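Local coordinates for protein putative gamma-hydroxymuconic semialdehyde dehydrogenase (Pseudomonas, PDB 4GO3) that probably acts as an NAD(P)+-dependent aldehyde dehydrogenase, oxidising gamma-hydroxymuconic semialdehyde to the matching acid, at residues K70-I75 and R104-F109; A143-W148 and V170-E175; G321-A326 and F362-T367. The protein carries 2 engineered substitutions. One frame throughout, in Å; residues are numbered along the deposited sequence.

Interaction 1 of 3, residues K70-I75 and R104-F109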
ATOM      1  N   LYS A  70     -21.575  -9.873  17.402  1.00 19.68           N
ATOM      2  CA  LYS A  70     -22.216  -9.494  18.645  1.00 20.67           C
ATOM      3  C   LYS A  70     -22.153  -8.002  18.796  1.00 18.42           C
ATOM      4  O   LYS A  70     -23.052  -7.394  19.333  1.00 20.64           O
ATOM      5  CB  LYS A  70     -21.538 -10.135  19.836  1.00 19.36           C
ATOM      6  CG  LYS A  70     -21.776 -11.598  19.973  1.00 26.46           C
ATOM      7  CD  LYS A  70     -22.557 -11.916  21.222  1.00 61.76           C
ATOM      8  CE  LYS A  70     -21.728 -11.780  22.470  1.00 72.14           C
ATOM      9  NZ  LYS A  70     -22.626 -11.698  23.659  1.00 45.54           N
ATOM     10  N   LEU A  71     -21.077  -7.405  18.327  1.00 31.42           N
ATOM     11  CA  LEU A  71     -20.942  -5.959  18.428  1.00 31.40           C
ATOM     12  C   LEU A  71     -22.004  -5.240  17.616  1.00 31.86           C
ATOM     13  O   LEU A  71     -22.617  -4.290  18.092  1.00 35.75           O
ATOM     14  CB  LEU A  71     -19.552  -5.495  17.994  1.00 32.03           C
ATOM     15  CG  LEU A  71     -19.344  -3.983  18.131  1.00 28.46           C
ATOM     16  CD1 LEU A  71     -19.406  -3.584  19.591  1.00 26.76           C
ATOM     17  CD2 LEU A  71     -18.034  -3.602  17.534  1.00 30.08           C
ATOM     18  N   ALA A  72     -22.214  -5.691  16.389  1.00 20.90           N
ATOM     19  CA  ALA A  72     -23.248  -5.104  15.543  1.00 21.88           C
ATOM     20  C   ALA A  72     -24.589  -5.123  16.271  1.00 24.74           C
ATOM     21  O   ALA A  72     -25.272  -4.107  16.353  1.00 24.72           O
ATOM     22  CB  ALA A  72     -23.338  -5.850  14.198  1.00 20.02           C
ATOM     23  N   ASP A  73     -24.970  -6.283  16.784  1.00 30.13           N
ATOM     24  CA  ASP A  73     -26.236  -6.433  17.479  1.00 36.45           C
ATOM     25  C   ASP A  73     -26.277  -5.466  18.633  1.00 41.35           C
ATOM     26  O   ASP A  73     -27.210  -4.707  18.772  1.00 42.68           O
ATOM     27  CB  ASP A  73     -26.412  -7.853  18.010  1.00 35.97           C
ATOM     28  CG  ASP A  73     -26.843  -8.838  16.949  1.00 50.75           C
ATOM     29  OD1 ASP A  73     -27.238  -8.423  15.856  1.00 44.54           O
ATOM     30  OD2 ASP A  73     -26.769 -10.042  17.217  1.00 51.75           O
ATOM     31  N   ARG A  74     -25.246  -5.501  19.456  1.00 37.93           N
ATOM     32  CA  ARG A  74     -25.160  -4.637  20.615  1.00 39.17           C
ATOM     33  C   ARG A  74     -25.265  -3.185  20.225  1.00 44.48           C
ATOM     34  O   ARG A  74     -25.839  -2.389  20.940  1.00 45.31           O
ATOM     35  CB  ARG A  74     -23.852  -4.876  21.350  1.00 45.21           C
ATOM     36  CG  ARG A  74     -23.763  -4.177  22.678  1.00 44.55           C
ATOM     37  CD  ARG A  74     -24.821  -4.665  23.607  1.00 49.15           C
ATOM     38  NE  ARG A  74     -24.770  -4.004  24.899  1.00 63.01           N
ATOM     39  CZ  ARG A  74     -25.836  -3.568  25.554  1.00 66.45           C
ATOM     40  NH1 ARG A  74     -27.036  -3.707  25.033  1.00 48.32           N
ATOM     41  NH2 ARG A  74     -25.701  -2.981  26.722  1.00 70.36           N
ATOM     42  N   ILE A  75     -24.693  -2.842  19.084  1.00 31.26           N
ATOM     43  CA  ILE A  75     -24.732  -1.476  18.605  1.00 30.12           C
ATOM     44  C   ILE A  75     -26.145  -1.110  18.247  1.00 30.51           C
ATOM     45  O   ILE A  75     -26.555   0.002  18.468  1.00 40.65           O
ATOM     46  CB  ILE A  75     -23.810  -1.255  17.397  1.00 29.27           C
ATOM     47  CG1 ILE A  75     -22.388  -1.000  17.867  1.00 23.50           C
ATOM     48  CG2 ILE A  75     -24.281  -0.093  16.571  1.00 19.75           C
ATOM     49  CD1 ILE A  75     -21.398  -1.197  16.819  1.00 25.29           C
ATOM     50  N   ARG A 104     -25.495   2.184   9.728  1.00 39.47           N
ATOM     51  CA  ARG A 104     -24.353   1.928   8.873  1.00 43.40           C
ATOM     52  C   ARG A 104     -23.179   1.445   9.715  1.00 37.20           C
ATOM     53  O   ARG A 104     -22.377   0.663   9.259  1.00 37.03           O
ATOM     54  CB  ARG A 104     -24.000   3.172   8.062  1.00 33.99           C
ATOM     55  CG  ARG A 104     -25.184   3.965   7.634  1.00 31.25           C
ATOM     56  CD  ARG A 104     -25.090   4.367   6.216  1.00 41.16           C
ATOM     57  NE  ARG A 104     -24.237   5.529   6.044  1.00 50.43           N
ATOM     58  CZ  ARG A 104     -24.106   6.195   4.907  1.00 58.75           C
ATOM     59  NH1 ARG A 104     -24.781   5.817   3.841  1.00 65.46           N
ATOM     60  NH2 ARG A 104     -23.303   7.231   4.833  1.00 55.22           N
ATOM     61  N   THR A 105     -23.079   1.868  10.961  1.00 25.07           N
ATOM     62  CA  THR A 105     -22.039   1.374  11.847  1.00 21.67           C
ATOM     63  C   THR A 105     -22.191  -0.086  12.199  1.00 25.41           C
ATOM     64  O   THR A 105     -21.227  -0.779  12.370  1.00 24.86           O
ATOM     65  CB  THR A 105     -22.045   2.108  13.158  1.00 19.57           C
ATOM     66  OG1 THR A 105     -21.670   3.451  12.934  1.00 26.23           O
ATOM     67  CG2 THR A 105     -21.080   1.505  14.079  1.00 19.07           C
ATOM     68  N   ALA A 106     -23.411  -0.551  12.353  1.00 22.20           N
ATOM     69  CA  ALA A 106     -23.640  -1.927  12.694  1.00 19.71           C
ATOM     70  C   ALA A 106     -23.523  -2.753  11.444  1.00 23.81           C
ATOM     71  O   ALA A 106     -22.878  -3.777  11.419  1.00 25.17           O
ATOM     72  CB  ALA A 106     -24.999  -2.077  13.284  1.00 25.18           C
ATOM     73  N   ALA A 107     -24.156  -2.287  10.391  1.00 19.96           N
ATOM     74  CA  ALA A 107     -24.097  -2.974   9.129  1.00 17.41           C
ATOM     75  C   ALA A 107     -22.676  -3.372   8.797  1.00 25.59           C
ATOM     76  O   ALA A 107     -22.428  -4.495   8.414  1.00 24.22           O
ATOM     77  CB  ALA A 107     -24.655  -2.089   8.044  1.00 17.06           C
ATOM     78  N   CYS A 108     -21.755  -2.427   8.926  1.00 23.59           N
ATOM     79  CA  CYS A 108     -20.353  -2.626   8.589  1.00 22.38           C
ATOM     80  C   CYS A 108     -19.628  -3.548   9.555  1.00 18.32           C
ATOM     81  O   CYS A 108     -18.768  -4.297   9.173  1.00 27.90           O
ATOM     82  CB  CYS A 108     -19.635  -1.286   8.520  1.00 20.94           C
ATOM     83  SG  CYS A 108     -17.974  -1.416   8.030  1.00 23.39           S
ATOM     84  N   PHE A 109     -19.979  -3.491  10.818  1.00 24.47           N
ATOM     85  CA  PHE A 109     -19.404  -4.395  11.773  1.00 24.75           C
ATOM     86  C   PHE A 109     -19.996  -5.756  11.541  1.00 16.40           C
ATOM     87  O   PHE A 109     -19.333  -6.743  11.703  1.00 18.15           O
ATOM     88  CB  PHE A 109     -19.658  -3.913  13.195  1.00 18.52           C
ATOM     89  CG  PHE A 109     -18.545  -3.083  13.751  1.00 23.35           C
ATOM     90  CD1 PHE A 109     -17.254  -3.525  13.695  1.00 22.76           C
ATOM     91  CD2 PHE A 109     -18.788  -1.858  14.314  1.00 22.85           C
ATOM     92  CE1 PHE A 109     -16.253  -2.770  14.193  1.00 23.68           C
ATOM     93  CE2 PHE A 109     -17.781  -1.120  14.814  1.00 20.88           C
ATOM     94  CZ  PHE A 109     -16.521  -1.573  14.752  1.00 22.66           C
TER
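Leu71 lays a single methyl, CD2, over the centre of one face of the Phe109 ring. CD2 sits 3.6 Å from the ring centroid and only 5° off the ring normal, a clear CH-pi contact. The leucine CG is anti to the backbone N (chi1 -178°). This turns the branched end toward the second helix, where CD2 meets the ring. Ile75, one turn further along helix 61-77, meets the same ring with its CD1, 3.7 Å from Phe109 CD2, and the two side chains cross at about a right angle. The ring is thus a bump in a hollow formed by two aliphatic side chains. Ile75 has a second hollow to fill. Its CD1 also rests 3.9 Å from Thr105 CG2, while its CG2 lies 3.9 Å from Ala106 CB. Thr105 turns CG2 to this contact, and its OG1 bonds to Asp101 O of its own helix.

Beside the ring the helices meet through small residues. Ala72 and Ala106 are the closest pair of CA atoms, 4.3 Å apart. Ala72 CB lies 3.5 Å from Ala106 O. The small residues allow the helix axes to come within 8.1 Å. Leu187 of helix 179-191 packs on both Leu71 and Ile75, and Ser156 of helix 151-164 packs on Phe109. No hydrogen bond spans the interface. It is apolar packing of two antiparallel helices at 165°, with alanines at the close approach, belonging to the helical layer around the nucleotide-binding domain of the aldehyde dehydrogenase fold.

Interaction 2 of 3, residues A143-W148 and V170-E175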
ATOM      1  N   ALA A 143      -2.624   1.146  13.649  1.00 28.63           N
ATOM      2  CA  ALA A 143      -3.015   2.444  14.182  1.00 26.54           C
ATOM      3  C   ALA A 143      -4.033   3.063  13.247  1.00 31.14           C
ATOM      4  O   ALA A 143      -3.909   2.980  12.017  1.00 32.94           O
ATOM      5  CB  ALA A 143      -1.810   3.360  14.349  1.00 26.36           C
ATOM      6  N   GLN A 144      -5.057   3.671  13.831  1.00 35.96           N
ATOM      7  CA  GLN A 144      -6.120   4.258  13.037  1.00 35.69           C
ATOM      8  C   GLN A 144      -6.506   5.639  13.551  1.00 37.68           C
ATOM      9  O   GLN A 144      -6.907   5.813  14.700  1.00 40.57           O
ATOM     10  CB  GLN A 144      -7.332   3.331  13.016  1.00 33.47           C
ATOM     11  CG  GLN A 144      -6.963   1.933  12.609  1.00 33.86           C
ATOM     12  CD  GLN A 144      -8.163   1.029  12.459  1.00 39.06           C
ATOM     13  OE1 GLN A 144      -9.005   0.937  13.350  1.00 37.90           O
ATOM     14  NE2 GLN A 144      -8.245   0.350  11.329  1.00 37.41           N
ATOM     15  N   ILE A 145      -6.384   6.622  12.681  1.00 23.39           N
ATOM     16  CA  ILE A 145      -6.765   7.974  13.008  1.00 24.68           C
ATOM     17  C   ILE A 145      -8.023   8.313  12.211  1.00 24.94           C
ATOM     18  O   ILE A 145      -8.013   8.232  10.991  1.00 34.56           O
ATOM     19  CB  ILE A 145      -5.626   8.949  12.648  1.00 24.40           C
ATOM     20  CG1 ILE A 145      -4.345   8.537  13.381  1.00 17.45           C
ATOM     21  CG2 ILE A 145      -6.047  10.391  12.935  1.00 22.03           C
ATOM     22  CD1 ILE A 145      -3.123   9.306  13.006  1.00 15.50           C
ATOM     23  N   VAL A 146      -9.109   8.670  12.891  1.00 28.97           N
ATOM     24  CA  VAL A 146     -10.344   8.991  12.176  1.00 33.56           C
ATOM     25  C   VAL A 146     -10.736  10.441  12.383  1.00 29.36           C
ATOM     26  O   VAL A 146     -10.433  11.031  13.410  1.00 33.37           O
ATOM     27  CB  VAL A 146     -11.531   8.061  12.564  1.00 33.05           C
ATOM     28  CG1 VAL A 146     -11.050   6.631  12.762  1.00 37.14           C
ATOM     29  CG2 VAL A 146     -12.213   8.565  13.813  1.00 43.96           C
ATOM     30  N   PRO A 147     -11.413  11.025  11.396  1.00 24.41           N
ATOM     31  CA  PRO A 147     -11.871  12.402  11.515  1.00 25.31           C
ATOM     32  C   PRO A 147     -13.175  12.489  12.309  1.00 29.69           C
ATOM     33  O   PRO A 147     -13.726  11.495  12.789  1.00 25.38           O
ATOM     34  CB  PRO A 147     -12.132  12.811  10.065  1.00 24.19           C
ATOM     35  CG  PRO A 147     -11.819  11.618   9.238  1.00 29.83           C
ATOM     36  CD  PRO A 147     -11.832  10.439  10.127  1.00 28.47           C
ATOM     37  N   TRP A 148     -13.666  13.707  12.425  1.00 17.52           N
ATOM     38  CA  TRP A 148     -14.811  13.998  13.255  1.00 27.21           C
ATOM     39  C   TRP A 148     -16.119  14.059  12.489  1.00 27.42           C
ATOM     40  O   TRP A 148     -17.150  14.377  13.082  1.00 35.68           O
ATOM     41  CB  TRP A 148     -14.584  15.334  13.957  1.00 30.78           C
ATOM     42  CG  TRP A 148     -13.983  16.347  13.035  1.00 28.66           C
ATOM     43  CD1 TRP A 148     -12.665  16.671  12.922  1.00 28.87           C
ATOM     44  CD2 TRP A 148     -14.675  17.146  12.073  1.00 26.84           C
ATOM     45  NE1 TRP A 148     -12.492  17.634  11.960  1.00 24.73           N
ATOM     46  CE2 TRP A 148     -13.712  17.942  11.419  1.00 33.97           C
ATOM     47  CE3 TRP A 148     -16.012  17.270  11.700  1.00 26.26           C
ATOM     48  CZ2 TRP A 148     -14.050  18.854  10.421  1.00 29.79           C
ATOM     49  CZ3 TRP A 148     -16.345  18.175  10.706  1.00 31.35           C
ATOM     50  CH2 TRP A 148     -15.373  18.952  10.082  1.00 32.44           C
ATOM     51  N   VAL A 170      -5.004   0.320  17.811  1.00 25.12           N
ATOM     52  CA  VAL A 170      -5.030   1.525  18.580  1.00 28.14           C
ATOM     53  C   VAL A 170      -5.679   2.563  17.681  1.00 32.53           C
ATOM     54  O   VAL A 170      -5.141   2.942  16.662  1.00 29.73           O
ATOM     55  CB  VAL A 170      -3.626   1.955  18.997  1.00 27.96           C
ATOM     56  CG1 VAL A 170      -3.686   3.046  20.022  1.00 32.55           C
ATOM     57  CG2 VAL A 170      -2.879   0.811  19.548  1.00 25.66           C
ATOM     58  N   ILE A 171      -6.865   3.001  18.056  1.00 30.81           N
ATOM     59  CA  ILE A 171      -7.589   3.974  17.265  1.00 24.92           C
ATOM     60  C   ILE A 171      -7.561   5.347  17.902  1.00 31.17           C
ATOM     61  O   ILE A 171      -7.669   5.478  19.094  1.00 31.66           O
ATOM     62  CB  ILE A 171      -9.032   3.533  17.056  1.00 27.11           C
ATOM     63  CG1 ILE A 171      -9.805   4.617  16.330  1.00 23.43           C
ATOM     64  CG2 ILE A 171      -9.678   3.164  18.370  1.00 24.19           C
ATOM     65  CD1 ILE A 171     -10.519   4.124  15.147  1.00 33.04           C
ATOM     66  N   LYS A 172      -7.403   6.375  17.100  1.00 23.78           N
ATOM     67  CA  LYS A 172      -7.430   7.709  17.631  1.00 27.26           C
ATOM     68  C   LYS A 172      -8.521   8.532  16.974  1.00 31.77           C
ATOM     69  O   LYS A 172      -8.372   8.928  15.827  1.00 33.21           O
ATOM     70  CB  LYS A 172      -6.078   8.369  17.415  1.00 35.01           C
ATOM     71  CG  LYS A 172      -5.965   9.763  18.003  1.00 39.10           C
ATOM     72  CD  LYS A 172      -4.925  10.570  17.283  1.00 42.39           C
ATOM     73  CE  LYS A 172      -5.530  11.659  16.456  1.00 45.90           C
ATOM     74  NZ  LYS A 172      -6.608  12.329  17.184  1.00 44.62           N
ATOM     75  N   PRO A 173      -9.620   8.800  17.687  1.00 39.35           N
ATOM     76  CA  PRO A 173     -10.622   9.673  17.116  1.00 30.63           C
ATOM     77  C   PRO A 173     -10.194  11.078  17.340  1.00 34.61           C
ATOM     78  O   PRO A 173      -9.185  11.290  17.943  1.00 43.05           O
ATOM     79  CB  PRO A 173     -11.810   9.396  17.984  1.00 28.80           C
ATOM     80  CG  PRO A 173     -11.598   8.160  18.462  1.00 32.55           C
ATOM     81  CD  PRO A 173     -10.222   8.046  18.780  1.00 31.51           C
ATOM     82  N   SER A 174     -10.958  12.036  16.883  1.00 55.62           N
ATOM     83  CA  SER A 174     -10.556  13.399  17.048  1.00 49.01           C
ATOM     84  C   SER A 174     -10.962  13.865  18.391  1.00 54.34           C
ATOM     85  O   SER A 174     -11.896  13.380  18.928  1.00 56.80           O
ATOM     86  CB  SER A 174     -11.286  14.200  16.059  1.00 37.07           C
ATOM     87  OG  SER A 174     -12.449  13.504  15.941  1.00 36.76           O
ATOM     88  N   GLU A 175     -10.190  14.796  18.910  1.00 41.08           N
ATOM     89  CA  GLU A 175     -10.444  15.418  20.162  1.00 33.55           C
ATOM     90  C   GLU A 175     -11.824  15.992  20.074  1.00 39.89           C
ATOM     91  O   GLU A 175     -12.419  16.363  21.065  1.00 41.64           O
ATOM     92  CB  GLU A 175      -9.445  16.543  20.284  1.00 40.50           C
ATOM     93  CG  GLU A 175      -8.376  16.449  19.238  1.00 41.20           C
ATOM     94  CD  GLU A 175      -8.562  17.413  18.119  1.00 53.35           C
ATOM     95  OE1 GLU A 175      -8.551  16.970  16.966  1.00 60.00           O
ATOM     96  OE2 GLU A 175      -8.703  18.613  18.382  1.00 52.78           O
TER
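Ile171 carries CG1 anti to its backbone N (chi1 175°). This sends CG1 toward the neighbouring strand, and CD1 ends 3.5 Å from Val146 CG1. Lys172 starts out the same way but bends at chi3 (110°) and again at chi4. The bend folds its chain back, so CE lies 3.8 Å from Ile145 CG2 and NZ reaches Pro173 O.

The two strands are the parallel pair of a beta-alpha-beta crossover, with helix 151-164 as the connection, in the Rossmann-type NAD-binding domain of the aldehyde dehydrogenases. Three backbone bonds form the ladder. Gln144 N reaches Val170 O at 2.9 Å, and Val146 N reaches Lys172 O at 3.0 Å. Between them Lys172 N bonds to Gln144 O. Gln144 and Ile171 point to one side of the sheet, where Met159 and Ala162 of the crossover helix touch Gln144. The amide NE2 of Gln144 bonds to Lys158 O and Tyr467 OH. Ala143, Ile145, Val170 and Lys172 point to the other side. There Ala143, Val170 and Lys172 touch helix 205-214, and Val170 also touches helix 39-57.

The strands end at a cofactor site. Val146, Trp148, Lys172 and Glu175 bind NAD+ in a structure of this protein, but no NAD+ is bound to this chain. NZ of Lys172 is held by two carbonyls here, Pro173 O at 2.9 Å and Gly203 O. The first bond comes from above the carbonyl plane. Beyond the strands, Val146 CG2 lies 3.8 Å from Pro173 CA. Ser174 bonds through OG to Thr177 OG1, and its CB lies at the edge of the Trp148 ring. The same Ser174 OG is 3.4 Å from Trp148 CB.

Interaction 3 of 3, residues G321-A326 and F362-T367; sequences GPLTSA and FYVEPT
Phe362 lays its ring flat against the backbone at the start of helix 326-341. Its CB comes first, 3.5 Å from Leu323 O, and that oxygen lies in the ring plane at the edge. With CG beside the backbone N (chi1 -38°), the ring extends over the turn from Ser325 to Ala326. CG is next to Ala326 N, and CD2 touches Ser325 C and Ala326 N. CD1 and CE1 pass over the alanine side chain, with Phe362 CE1 3.4 Å from Ala326 CB. Along the CD2-CE2 edge, Thr324 O lies near the ring plane, and Phe362 CE2 is 3.6 Å from Thr324 O. At the far end, Phe362 CZ is 3.8 Å from Ala326 N. One ring face therefore covers the Ala326 N, which sits over the ring centre.

Tyr363 takes the Pro322 ring over one face. Pro322 CB stands 3.6 Å from the Tyr363 ring centroid, 2° off the ring normal, and CG lies over the same face toward the hydroxyl end. The two side chains run side by side in the same direction. His26 meets the tyrosine ring with its plane at about 90°.

Between these two ring contacts, Leu323 N bonds to Phe362 O at 2.9 Å. This is the one hydrogen bond between the two segments. Further on, Leu323 CD1 and Val364 CG2 pack at 4.1 Å, and Val332 of helix 326-341 also touches Leu323. Two non-regular segments are thus joined by CH-pi contacts and one backbone hydrogen bond. Ser325 is the N-cap of the helix, and its OG bonds to Arg328 N. The site is an N-capped helix start covered by an aromatic ring, and Arg328 of its first turn is an NAD+-binding residue.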
ATOM      1  N   GLY A 321     -27.834  20.094  10.748  1.00 35.80           N
ATOM      2  CA  GLY A 321     -27.416  20.626  12.020  1.00 37.76           C
ATOM      3  C   GLY A 321     -26.293  21.593  11.808  1.00 32.87           C
ATOM      4  O   GLY A 321     -26.127  22.121  10.732  1.00 38.04           O
ATOM      5  N   PRO A 322     -25.508  21.830  12.837  1.00 42.63           N
ATOM      6  CA  PRO A 322     -24.370  22.737  12.703  1.00 40.41           C
ATOM      7  C   PRO A 322     -23.174  21.980  12.165  1.00 40.16           C
ATOM      8  O   PRO A 322     -23.199  20.749  12.177  1.00 37.28           O
ATOM      9  CB  PRO A 322     -24.064  23.127  14.148  1.00 37.73           C
ATOM     10  CG  PRO A 322     -24.944  22.273  15.020  1.00 43.53           C
ATOM     11  CD  PRO A 322     -25.579  21.238  14.182  1.00 45.23           C
ATOM     12  N   LEU A 323     -22.148  22.695  11.714  1.00 40.45           N
ATOM     13  CA  LEU A 323     -20.866  22.065  11.448  1.00 37.98           C
ATOM     14  C   LEU A 323     -20.392  21.668  12.817  1.00 41.81           C
ATOM     15  O   LEU A 323     -20.840  22.245  13.799  1.00 46.12           O
ATOM     16  CB  LEU A 323     -19.889  23.035  10.795  1.00 43.29           C
ATOM     17  CG  LEU A 323     -20.402  23.685   9.522  1.00 43.64           C
ATOM     18  CD1 LEU A 323     -19.244  24.166   8.686  1.00 43.28           C
ATOM     19  CD2 LEU A 323     -21.216  22.666   8.756  1.00 50.34           C
ATOM     20  N   THR A 324     -19.499  20.690  12.910  1.00 40.44           N
ATOM     21  CA  THR A 324     -19.200  20.131  14.221  1.00 43.70           C
ATOM     22  C   THR A 324     -18.150  20.929  15.016  1.00 34.86           C
ATOM     23  O   THR A 324     -18.056  20.796  16.233  1.00 33.30           O
ATOM     24  CB  THR A 324     -18.844  18.639  14.143  1.00 31.13           C
ATOM     25  OG1 THR A 324     -17.437  18.471  14.315  1.00 40.48           O
ATOM     26  CG2 THR A 324     -19.275  18.072  12.826  1.00 25.37           C
ATOM     27  N   SER A 325     -17.385  21.772  14.339  1.00 21.06           N
ATOM     28  CA  SER A 325     -16.449  22.644  15.052  1.00 30.80           C
ATOM     29  C   SER A 325     -16.578  24.111  14.650  1.00 30.18           C
ATOM     30  O   SER A 325     -16.894  24.438  13.508  1.00 31.47           O
ATOM     31  CB  SER A 325     -14.996  22.185  14.874  1.00 23.24           C
ATOM     32  OG  SER A 325     -14.411  22.817  13.749  1.00 30.47           O
ATOM     33  N   ALA A 326     -16.322  24.990  15.609  1.00 36.58           N
ATOM     34  CA  ALA A 326     -16.333  26.426  15.363  1.00 34.91           C
ATOM     35  C   ALA A 326     -15.314  26.797  14.294  1.00 38.29           C
ATOM     36  O   ALA A 326     -15.585  27.609  13.416  1.00 41.60           O
ATOM     37  CB  ALA A 326     -16.050  27.168  16.627  1.00 29.53           C
ATOM     38  N   PHE A 362     -22.446  26.314  15.638  1.00 41.79           N
ATOM     39  CA  PHE A 362     -21.595  26.540  14.483  1.00 37.02           C
ATOM     40  C   PHE A 362     -22.371  26.252  13.240  1.00 32.95           C
ATOM     41  O   PHE A 362     -21.934  25.461  12.400  1.00 39.73           O
ATOM     42  CB  PHE A 362     -20.375  25.629  14.531  1.00 38.22           C
ATOM     43  CG  PHE A 362     -19.828  25.438  15.904  1.00 38.51           C
ATOM     44  CD1 PHE A 362     -19.581  26.533  16.721  1.00 43.17           C
ATOM     45  CD2 PHE A 362     -19.553  24.165  16.381  1.00 36.05           C
ATOM     46  CE1 PHE A 362     -19.074  26.360  17.990  1.00 42.49           C
ATOM     47  CE2 PHE A 362     -19.045  23.980  17.643  1.00 37.96           C
ATOM     48  CZ  PHE A 362     -18.803  25.075  18.453  1.00 42.99           C
ATOM     49  N   TYR A 363     -23.539  26.872  13.129  1.00 33.11           N
ATOM     50  CA  TYR A 363     -24.413  26.630  11.985  1.00 34.60           C
ATOM     51  C   TYR A 363     -23.977  27.420  10.743  1.00 27.25           C
ATOM     52  O   TYR A 363     -23.427  28.505  10.851  1.00 28.25           O
ATOM     53  CB  TYR A 363     -25.862  26.946  12.350  1.00 26.37           C
ATOM     54  CG  TYR A 363     -26.461  26.007  13.359  1.00 28.25           C
ATOM     55  CD1 TYR A 363     -27.200  24.893  12.961  1.00 29.90           C
ATOM     56  CD2 TYR A 363     -26.296  26.233  14.713  1.00 27.64           C
ATOM     57  CE1 TYR A 363     -27.759  24.039  13.894  1.00 29.06           C
ATOM     58  CE2 TYR A 363     -26.844  25.387  15.649  1.00 27.15           C
ATOM     59  CZ  TYR A 363     -27.573  24.296  15.239  1.00 27.93           C
ATOM     60  OH  TYR A 363     -28.107  23.450  16.175  1.00 37.03           O
ATOM     61  N   VAL A 364     -24.217  26.855   9.569  1.00 23.50           N
ATOM     62  CA  VAL A 364     -24.016  27.571   8.327  1.00 25.27           C
ATOM     63  C   VAL A 364     -25.157  27.180   7.425  1.00 26.45           C
ATOM     64  O   VAL A 364     -25.528  26.015   7.358  1.00 27.48           O
ATOM     65  CB  VAL A 364     -22.683  27.218   7.661  1.00 28.82           C
ATOM     66  CG1 VAL A 364     -22.566  27.881   6.299  1.00 22.73           C
ATOM     67  CG2 VAL A 364     -21.525  27.607   8.553  1.00 31.84           C
ATOM     68  N   GLU A 365     -25.727  28.146   6.729  1.00 39.16           N
ATOM     69  CA  GLU A 365     -26.869  27.869   5.884  1.00 41.09           C
ATOM     70  C   GLU A 365     -26.502  27.043   4.678  1.00 34.32           C
ATOM     71  O   GLU A 365     -25.477  27.275   4.054  1.00 25.89           O
ATOM     72  CB  GLU A 365     -27.480  29.170   5.429  1.00 40.08           C
ATOM     73  CG  GLU A 365     -27.861  30.065   6.554  1.00 44.73           C
ATOM     74  CD  GLU A 365     -28.891  31.063   6.152  1.00 48.85           C
ATOM     75  OE1 GLU A 365     -28.802  31.599   5.041  1.00 46.33           O
ATOM     76  OE2 GLU A 365     -29.800  31.303   6.954  1.00 58.99           O
ATOM     77  N   PRO A 366     -27.360  26.087   4.332  1.00 45.58           N
ATOM     78  CA  PRO A 366     -27.140  25.333   3.097  1.00 40.28           C
ATOM     79  C   PRO A 366     -26.820  26.341   1.992  1.00 46.77           C
ATOM     80  O   PRO A 366     -27.659  27.204   1.669  1.00 44.02           O
ATOM     81  CB  PRO A 366     -28.493  24.688   2.848  1.00 44.43           C
ATOM     82  CG  PRO A 366     -29.121  24.589   4.188  1.00 44.35           C
ATOM     83  CD  PRO A 366     -28.637  25.746   4.978  1.00 39.72           C
ATOM     84  N   THR A 367     -25.611  26.246   1.441  1.00 35.81           N
ATOM     85  CA  THR A 367     -25.097  27.283   0.562  1.00 33.42           C
ATOM     86  C   THR A 367     -24.876  26.755  -0.858  1.00 42.32           C
ATOM     87  O   THR A 367     -24.414  25.630  -1.060  1.00 45.36           O
ATOM     88  CB  THR A 367     -23.787  27.858   1.124  1.00 34.41           C
ATOM     89  OG1 THR A 367     -24.057  28.521   2.364  1.00 41.94           O
ATOM     90  CG2 THR A 367     -23.186  28.847   0.154  1.00 36.07           C
TER

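Interactions 2 and 3 touch. Trp148 CE3 lies 3.2 Å from Thr324 OG1, so the loop 321-326 packs on the end of the strand segment that carries NAD+-binding residues. The side chain of Arg328, another NAD+-binding residue, is about 4 Å from that of Trp148 and about 3 Å from that of Ser325. Interaction 1 stands apart, with nearest atoms about 8 Å from interaction 2 and about 14 Å from interaction 3. The side chain of its Phe109 is about 10 Å from that of Val146 in the cofactor site. Helix 151-164 bridges this gap, because it touches Phe109 on one hand and Gln144 and Val146 on the other.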